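Local coordinates for malate dehydrogenase (PDB 5NFR), which catalyses the NAD-dependent interconversion of malate and oxaloacetate, as a member of the lactate/malate dehydrogenase superfamily, at residues L22-D27 with L52-N57; S264-G269 with S300-T305. All coordinates share one frame; numbering follows the deposited sequence.

Contacts 1 and 2 sit on opposite sides of the chain's centre, their own centres about 37 Å apart and their nearest atoms about 21 Å apart, so neither touches the other. Contact 1 (22-27 with 52-57) belongs to the NAD-binding domain, where it joins the two loops that lead into neighbouring strands 27-31 and 58-61 of the parallel sheet, away from the predicted cofactor and substrate residues and within reach of two other subunits. Contact 2 (264-269 with 300-305) belongs to the C-terminal domain and touches no other chain. It lies closer to the chemistry: the side chain of Val301 is about 8 Å from that of His174, the predicted proton acceptor, and about 10 Å from that of Arg87, a predicted substrate-binding residue.

Contact 1: residues L22-D27 with L52-N57; sequences LENLGD and LGVNRN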
ATOM      1  N   LEU A  22      27.321 -41.492   7.015  1.00  9.27           N
ATOM      2  CA  LEU A  22      28.391 -40.944   7.812  1.00  9.72           C
ATOM      3  C   LEU A  22      28.432 -41.500   9.210  1.00 10.11           C
ATOM      4  O   LEU A  22      29.485 -41.736   9.714  1.00  9.91           O
ATOM      5  CB  LEU A  22      28.293 -39.411   7.831  1.00  9.64           C
ATOM      6  CG  LEU A  22      28.859 -38.691   6.614  1.00  9.13           C
ATOM      7  CD1 LEU A  22      28.540 -37.230   6.728  1.00  8.96           C
ATOM      8  CD2 LEU A  22      30.344 -38.899   6.486  1.00  9.13           C
ATOM      9  N   GLU A  23      27.262 -41.736   9.802  1.00 11.33           N
ATOM     10  CA  GLU A  23      27.147 -42.393  11.104  1.00 11.78           C
ATOM     11  C   GLU A  23      26.880 -43.864  11.097  1.00 10.64           C
ATOM     12  O   GLU A  23      26.525 -44.432  12.094  1.00 12.03           O
ATOM     13  CB  GLU A  23      26.097 -41.684  11.924  1.00 13.65           C
ATOM     14  CG  GLU A  23      26.443 -40.231  12.194  1.00 15.70           C
ATOM     15  CD  GLU A  23      25.634 -39.652  13.332  1.00 17.65           C
ATOM     16  OE1 GLU A  23      25.770 -40.204  14.441  1.00 18.84           O
ATOM     17  OE2 GLU A  23      24.798 -38.674  13.096  1.00 19.38           O
ATOM     18  N   ASN A  24      27.066 -44.514  10.004  1.00 10.05           N
ATOM     19  CA  ASN A  24      26.807 -45.927   9.884  1.00  9.62           C
ATOM     20  C   ASN A  24      25.428 -46.370  10.462  1.00  9.43           C
ATOM     21  O   ASN A  24      25.360 -47.437  11.070  1.00  9.31           O
ATOM     22  CB  ASN A  24      27.948 -46.669  10.535  1.00  9.82           C
ATOM     23  CG  ASN A  24      29.001 -47.057   9.583  1.00  9.78           C
ATOM     24  OD1 ASN A  24      28.799 -47.982   8.770  1.00 11.08           O
ATOM     25  ND2 ASN A  24      30.157 -46.535   9.762  1.00  9.20           N
ATOM     26  N   LEU A  25      24.361 -45.586  10.288  1.00  8.79           N
ATOM     27  CA  LEU A  25      23.081 -45.912  10.887  1.00  8.44           C
ATOM     28  C   LEU A  25      22.468 -47.138  10.324  1.00  8.65           C
ATOM     29  O   LEU A  25      21.620 -47.758  10.966  1.00  8.39           O
ATOM     30  CB  LEU A  25      22.095 -44.741  10.773  1.00  8.09           C
ATOM     31  CG  LEU A  25      22.510 -43.439  11.479  1.00  7.91           C
ATOM     32  CD1 LEU A  25      21.408 -42.406  11.458  1.00  7.52           C
ATOM     33  CD2 LEU A  25      22.933 -43.722  12.922  1.00  7.96           C
ATOM     34  N   GLY A  26      22.737 -47.434   9.060  1.00  9.14           N
ATOM     35  CA  GLY A  26      22.037 -48.587   8.401  1.00  9.44           C
ATOM     36  C   GLY A  26      22.267 -48.691   6.886  1.00  9.76           C
ATOM     37  O   GLY A  26      22.870 -47.820   6.324  1.00  9.72           O
ATOM     38  N   ASP A  27      21.892 -49.819   6.299  1.00 10.29           N
ATOM     39  CA  ASP A  27      21.803 -49.976   4.900  1.00 11.42           C
ATOM     40  C   ASP A  27      20.714 -49.049   4.313  1.00 11.76           C
ATOM     41  O   ASP A  27      19.669 -48.850   4.932  1.00 12.81           O
ATOM     42  CB  ASP A  27      21.466 -51.406   4.534  1.00 11.75           C
ATOM     43  CG  ASP A  27      22.569 -52.340   4.869  1.00 12.63           C
ATOM     44  OD1 ASP A  27      23.764 -51.956   4.774  1.00 13.73           O
ATOM     45  OD2 ASP A  27      22.274 -53.498   5.179  1.00 13.16           O
ATOM     46  N   LEU A  52      35.182 -42.020   2.116  1.00  7.05           N
ATOM     47  CA  LEU A  52      35.118 -41.787   3.560  1.00  7.70           C
ATOM     48  C   LEU A  52      35.204 -43.044   4.435  1.00  8.06           C
ATOM     49  O   LEU A  52      35.030 -42.966   5.602  1.00  8.66           O
ATOM     50  CB  LEU A  52      33.818 -40.985   3.869  1.00  7.80           C
ATOM     51  CG  LEU A  52      33.814 -39.624   3.109  1.00  7.82           C
ATOM     52  CD1 LEU A  52      32.655 -38.834   3.617  1.00  7.96           C
ATOM     53  CD2 LEU A  52      35.099 -38.844   3.307  1.00  7.72           C
ATOM     54  N   GLY A  53      35.427 -44.198   3.855  1.00  8.97           N
ATOM     55  CA  GLY A  53      35.569 -45.437   4.598  1.00  9.67           C
ATOM     56  C   GLY A  53      34.302 -45.953   5.258  1.00 10.74           C
ATOM     57  O   GLY A  53      34.405 -46.661   6.245  1.00 12.36           O
ATOM     58  N   VAL A  54      33.125 -45.654   4.722  1.00 11.49           N
ATOM     59  CA  VAL A  54      31.852 -46.245   5.144  1.00 12.51           C
ATOM     60  C   VAL A  54      31.477 -47.379   4.229  1.00 12.19           C
ATOM     61  O   VAL A  54      31.797 -47.328   3.061  1.00 13.11           O
ATOM     62  CB  VAL A  54      30.750 -45.200   5.088  1.00 14.09           C
ATOM     63  CG1 VAL A  54      29.395 -45.833   5.466  1.00 15.49           C
ATOM     64  CG2 VAL A  54      31.096 -44.086   6.052  1.00 14.92           C
ATOM     65  N   ASN A  55      30.811 -48.408   4.727  1.00 11.51           N
ATOM     66  CA  ASN A  55      30.676 -49.656   3.987  1.00 11.66           C
ATOM     67  C   ASN A  55      29.314 -50.205   3.982  1.00 12.00           C
ATOM     68  O   ASN A  55      29.113 -51.320   3.517  1.00 13.04           O
ATOM     69  CB  ASN A  55      31.621 -50.712   4.530  1.00 12.15           C
ATOM     70  CG  ASN A  55      33.048 -50.209   4.588  1.00 12.73           C
ATOM     71  OD1 ASN A  55      33.603 -49.943   5.716  1.00 13.90           O
ATOM     72  ND2 ASN A  55      33.670 -50.150   3.454  1.00 12.32           N
ATOM     73  N   ARG A  56      28.359 -49.453   4.460  1.00 12.66           N
ATOM     74  CA  ARG A  56      26.983 -49.881   4.388  1.00 13.76           C
ATOM     75  C   ARG A  56      26.460 -49.985   2.916  1.00 13.12           C
ATOM     76  O   ARG A  56      26.962 -49.436   1.980  1.00 12.36           O
ATOM     77  CB  ARG A  56      26.099 -48.895   5.087  1.00 15.10           C
ATOM     78  CG  ARG A  56      26.363 -48.786   6.538  1.00 16.41           C
ATOM     79  CD  ARG A  56      25.922 -50.022   7.253  1.00 18.31           C
ATOM     80  NE  ARG A  56      25.615 -49.690   8.635  1.00 21.09           N
ATOM     81  CZ  ARG A  56      24.997 -50.484   9.481  1.00 22.27           C
ATOM     82  NH1 ARG A  56      24.529 -51.661   9.107  1.00 22.69           N
ATOM     83  NH2 ARG A  56      24.829 -50.067  10.716  1.00 24.24           N
ATOM     84  N   ASN A  57      25.481 -50.843   2.780  1.00 14.04           N
ATOM     85  CA  ASN A  57      24.908 -51.162   1.514  1.00 14.17           C
ATOM     86  C   ASN A  57      23.919 -50.067   1.074  1.00 13.78           C
ATOM     87  O   ASN A  57      23.226 -49.463   1.890  1.00 12.44           O
ATOM     88  CB  ASN A  57      24.240 -52.497   1.599  1.00 15.06           C
ATOM     89  CG  ASN A  57      24.293 -53.202   0.276  1.00 17.17           C
ATOM     90  OD1 ASN A  57      23.374 -53.103  -0.530  1.00 16.02           O
ATOM     91  ND2 ASN A  57      25.415 -53.885   0.030  1.00 18.23           N
TER
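Arg56 reaches across to the turn after helix 11-22 and grips the carbonyl of Asn24. Its NH2 lies 2.7 Å from Asn24 O in a fairly straight bond (161° at the hydrogen), and NE adds a weak second bond to the same oxygen. Asn24 O sits at the guanidinium edge, in its plane, while the donor NH2 stands above the carbonyl plane. Gly26 CA, 3.6 Å above the guanidinium plane, lies over its centre; glycine suits this place because its very extended backbone (phi 171°, psi 167°) is one that residues with a CB seldom adopt. The arginine chain bends at chi2 and crosses the Asn24 side chain, its CG 3.4 Å from Asn24 OD1. Asn24 suits its own place because asparagine tolerates the positive phi of a Schellman C-prime residue. Beside this tightly packed part, Asp27 OD1 accepts the backbone N-H of Asn57, N to OD1 2.9 Å, from above the carboxylate plane. Its nearby charge would probably also favour the arginine, although the two make no salt bridge.

The other end is looser: Leu22 CD2 and Leu52 CD1 meet at 3.7 Å as a single methyl pair, and Leu22 also packs on Leu22 of a second subunit. At the outer edge, Asn57 is exposed. The contact ties together two successive helix-to-strand loops of a Rossmann fold, beside neighbouring parallel strands.

Contact 2: residues S264-G269 with S300-T305; sequences SNLFVG and SVQSNT
Leu266 places its CG opposite the backbone N (chi1 -173°), and with chi2 at 70° this spreads both methyls over one face of helix 288-311. On the helix, Val301 has CG1 in the corresponding position (chi1 176°), which aims that methyl at the strand and leaves CG2 to turn toward Val268. Leu266 CD2 meets Val301 CG1 at 4.0 Å, the two side chains crossing at a slant, and the same CG1 lies 3.8 Å from Phe267 O. Two residues beyond Leu266, Val268 CG2 touches Val301 CG2 at 3.9 Å. Val301 thus feeds one methyl to each inward-facing residue of the strand, a task suited to a short, branched side chain.

Gln302 comes from the other flank. Its amide lies over the leucine methyls, with NE2 3.9 Å from Leu266 CD1; this is van der Waals contact, at the partly exposed margin of an otherwise buried patch. Thr305, one turn after Val301, runs past Leu266 in the opposite direction and brings OG1 to 4.0 Å from Leu266 CD1. That hydroxyl points back at Val301 O in the preceding turn, modelled too close for the length of the bond to be relied on.

No hydrogen bond joins the two segments; shape and apolar surface hold them. Phe267 faces elsewhere, its ring edge-to-face with His129 and Tyr256, while its O accepts a hydrogen bond from Asn126 ND2 of helix 121-132. This alternation, with Leu266 and Val268 inward and Phe267 elsewhere, is that of an edge strand whose one face is covered by a helix: here the long C-terminal helix packs on the antiparallel sheet of the LDH/MDH C-terminal domain.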
ATOM      1  N   SER A 264      -7.085 -34.067  20.947  1.00 13.29           N
ATOM      2  CA  SER A 264      -7.189 -35.532  20.759  1.00 13.14           C
ATOM      3  C   SER A 264      -7.475 -35.904  19.337  1.00 12.05           C
ATOM      4  O   SER A 264      -7.897 -35.077  18.616  1.00 12.33           O
ATOM      5  CB  SER A 264      -8.293 -36.104  21.700  1.00 13.88           C
ATOM      6  OG  SER A 264      -8.155 -37.539  21.784  1.00 13.76           O
ATOM      7  N   ASN A 265      -6.998 -37.044  18.910  1.00 11.88           N
ATOM      8  CA  ASN A 265      -7.139 -37.515  17.562  1.00 12.01           C
ATOM      9  C   ASN A 265      -6.585 -36.606  16.456  1.00 13.45           C
ATOM     10  O   ASN A 265      -7.223 -36.421  15.396  1.00 14.37           O
ATOM     11  CB  ASN A 265      -8.551 -37.806  17.318  1.00 11.72           C
ATOM     12  CG  ASN A 265      -8.772 -38.713  16.171  1.00 12.33           C
ATOM     13  OD1 ASN A 265      -9.788 -38.598  15.467  1.00 13.81           O
ATOM     14  ND2 ASN A 265      -7.867 -39.660  15.948  1.00 12.89           N
ATOM     15  N   LEU A 266      -5.340 -36.131  16.629  1.00 13.32           N
ATOM     16  CA  LEU A 266      -4.681 -35.335  15.587  1.00 13.27           C
ATOM     17  C   LEU A 266      -3.153 -35.402  15.747  1.00 12.88           C
ATOM     18  O   LEU A 266      -2.649 -35.379  16.883  1.00 12.17           O
ATOM     19  CB  LEU A 266      -5.127 -33.890  15.721  1.00 13.26           C
ATOM     20  CG  LEU A 266      -4.699 -32.930  14.641  1.00 13.17           C
ATOM     21  CD1 LEU A 266      -5.452 -33.242  13.327  1.00 13.33           C
ATOM     22  CD2 LEU A 266      -4.973 -31.505  15.100  1.00 13.37           C
ATOM     23  N   PHE A 267      -2.450 -35.536  14.635  1.00 12.15           N
ATOM     24  CA  PHE A 267      -0.981 -35.350  14.607  1.00 12.26           C
ATOM     25  C   PHE A 267      -0.680 -33.873  14.435  1.00 11.82           C
ATOM     26  O   PHE A 267      -1.270 -33.217  13.571  1.00 11.15           O
ATOM     27  CB  PHE A 267      -0.360 -36.118  13.486  1.00 12.56           C
ATOM     28  CG  PHE A 267      -0.289 -37.590  13.721  1.00 12.44           C
ATOM     29  CD1 PHE A 267      -1.342 -38.412  13.376  1.00 12.32           C
ATOM     30  CD2 PHE A 267       0.834 -38.150  14.269  1.00 12.96           C
ATOM     31  CE1 PHE A 267      -1.265 -39.767  13.516  1.00 12.16           C
ATOM     32  CE2 PHE A 267       0.938 -39.529  14.415  1.00 13.01           C
ATOM     33  CZ  PHE A 267      -0.148 -40.342  14.052  1.00 12.75           C
ATOM     34  N   VAL A 268       0.154 -33.343  15.315  1.00 11.51           N
ATOM     35  CA  VAL A 268       0.496 -31.946  15.309  1.00 12.03           C
ATOM     36  C   VAL A 268       1.795 -31.768  16.052  1.00 12.68           C
ATOM     37  O   VAL A 268       2.107 -32.509  16.978  1.00 14.29           O
ATOM     38  CB  VAL A 268      -0.637 -31.050  15.873  1.00 12.06           C
ATOM     39  CG1 VAL A 268      -0.820 -31.200  17.372  1.00 12.81           C
ATOM     40  CG2 VAL A 268      -0.380 -29.587  15.594  1.00 12.26           C
ATOM     41  N   GLY A 269       2.517 -30.735  15.734  1.00 13.09           N
ATOM     42  CA  GLY A 269       3.744 -30.412  16.393  1.00 13.22           C
ATOM     43  C   GLY A 269       3.589 -30.254  17.887  1.00 13.98           C
ATOM     44  O   GLY A 269       2.829 -29.404  18.360  1.00 14.71           O
ATOM     45  N   SER A 300      -6.077 -24.638  12.996  1.00 24.62           N
ATOM     46  CA  SER A 300      -5.701 -24.646  11.571  1.00 24.47           C
ATOM     47  C   SER A 300      -5.365 -26.013  11.066  1.00 22.87           C
ATOM     48  O   SER A 300      -5.743 -26.370   9.945  1.00 22.51           O
ATOM     49  CB  SER A 300      -4.492 -23.780  11.304  1.00 28.31           C
ATOM     50  OG  SER A 300      -4.748 -22.529  11.827  1.00 32.84           O
ATOM     51  N   VAL A 301      -4.579 -26.729  11.863  1.00 20.31           N
ATOM     52  CA  VAL A 301      -4.154 -28.033  11.465  1.00 20.37           C
ATOM     53  C   VAL A 301      -5.377 -28.934  11.320  1.00 20.88           C
ATOM     54  O   VAL A 301      -5.465 -29.684  10.347  1.00 18.42           O
ATOM     55  CB  VAL A 301      -3.104 -28.625  12.463  1.00 20.21           C
ATOM     56  CG1 VAL A 301      -2.728 -30.058  12.085  1.00 19.59           C
ATOM     57  CG2 VAL A 301      -1.845 -27.772  12.478  1.00 20.23           C
ATOM     58  N   GLN A 302      -6.271 -28.885  12.319  1.00 22.08           N
ATOM     59  CA  GLN A 302      -7.578 -29.553  12.208  1.00 24.36           C
ATOM     60  C   GLN A 302      -8.266 -29.269  10.873  1.00 25.50           C
ATOM     61  O   GLN A 302      -8.602 -30.218  10.127  1.00 24.78           O
ATOM     62  CB  GLN A 302      -8.558 -29.156  13.354  1.00 25.71           C
ATOM     63  CG  GLN A 302      -8.732 -30.135  14.499  1.00 27.78           C
ATOM     64  CD  GLN A 302      -9.049 -31.557  14.058  1.00 29.86           C
ATOM     65  OE1 GLN A 302      -9.432 -31.815  12.908  1.00 30.08           O
ATOM     66  NE2 GLN A 302      -8.856 -32.510  14.973  1.00 33.01           N
ATOM     67  N   SER A 303      -8.530 -27.966  10.600  1.00 27.35           N
ATOM     68  CA  SER A 303      -9.250 -27.513   9.392  1.00 29.74           C
ATOM     69  C   SER A 303      -8.612 -28.049   8.123  1.00 28.65           C
ATOM     70  O   SER A 303      -9.275 -28.703   7.322  1.00 27.52           O
ATOM     71  CB  SER A 303      -9.246 -25.973   9.235  1.00 33.26           C
ATOM     72  OG  SER A 303      -9.856 -25.339  10.335  1.00 39.40           O
ATOM     73  N   ASN A 304      -7.318 -27.761   7.980  1.00 26.19           N
ATOM     74  CA  ASN A 304      -6.573 -28.142   6.811  1.00 26.76           C
ATOM     75  C   ASN A 304      -6.434 -29.648   6.615  1.00 25.70           C
ATOM     76  O   ASN A 304      -6.352 -30.121   5.480  1.00 24.25           O
ATOM     77  CB  ASN A 304      -5.184 -27.472   6.833  1.00 28.21           C
ATOM     78  CG  ASN A 304      -5.271 -25.950   6.642  1.00 28.86           C
ATOM     79  OD1 ASN A 304      -6.215 -25.449   6.065  1.00 27.58           O
ATOM     80  ND2 ASN A 304      -4.321 -25.230   7.211  1.00 30.27           N
ATOM     81  N   THR A 305      -6.438 -30.400   7.721  1.00 25.87           N
ATOM     82  CA  THR A 305      -6.424 -31.834   7.658  1.00 25.48           C
ATOM     83  C   THR A 305      -7.723 -32.358   7.107  1.00 24.12           C
ATOM     84  O   THR A 305      -7.725 -33.259   6.272  1.00 22.12           O
ATOM     85  CB  THR A 305      -6.178 -32.431   9.050  1.00 29.38           C
ATOM     86  OG1 THR A 305      -4.929 -31.980   9.530  1.00 30.41           O
ATOM     87  CG2 THR A 305      -6.150 -34.007   9.029  1.00 30.21           C
TER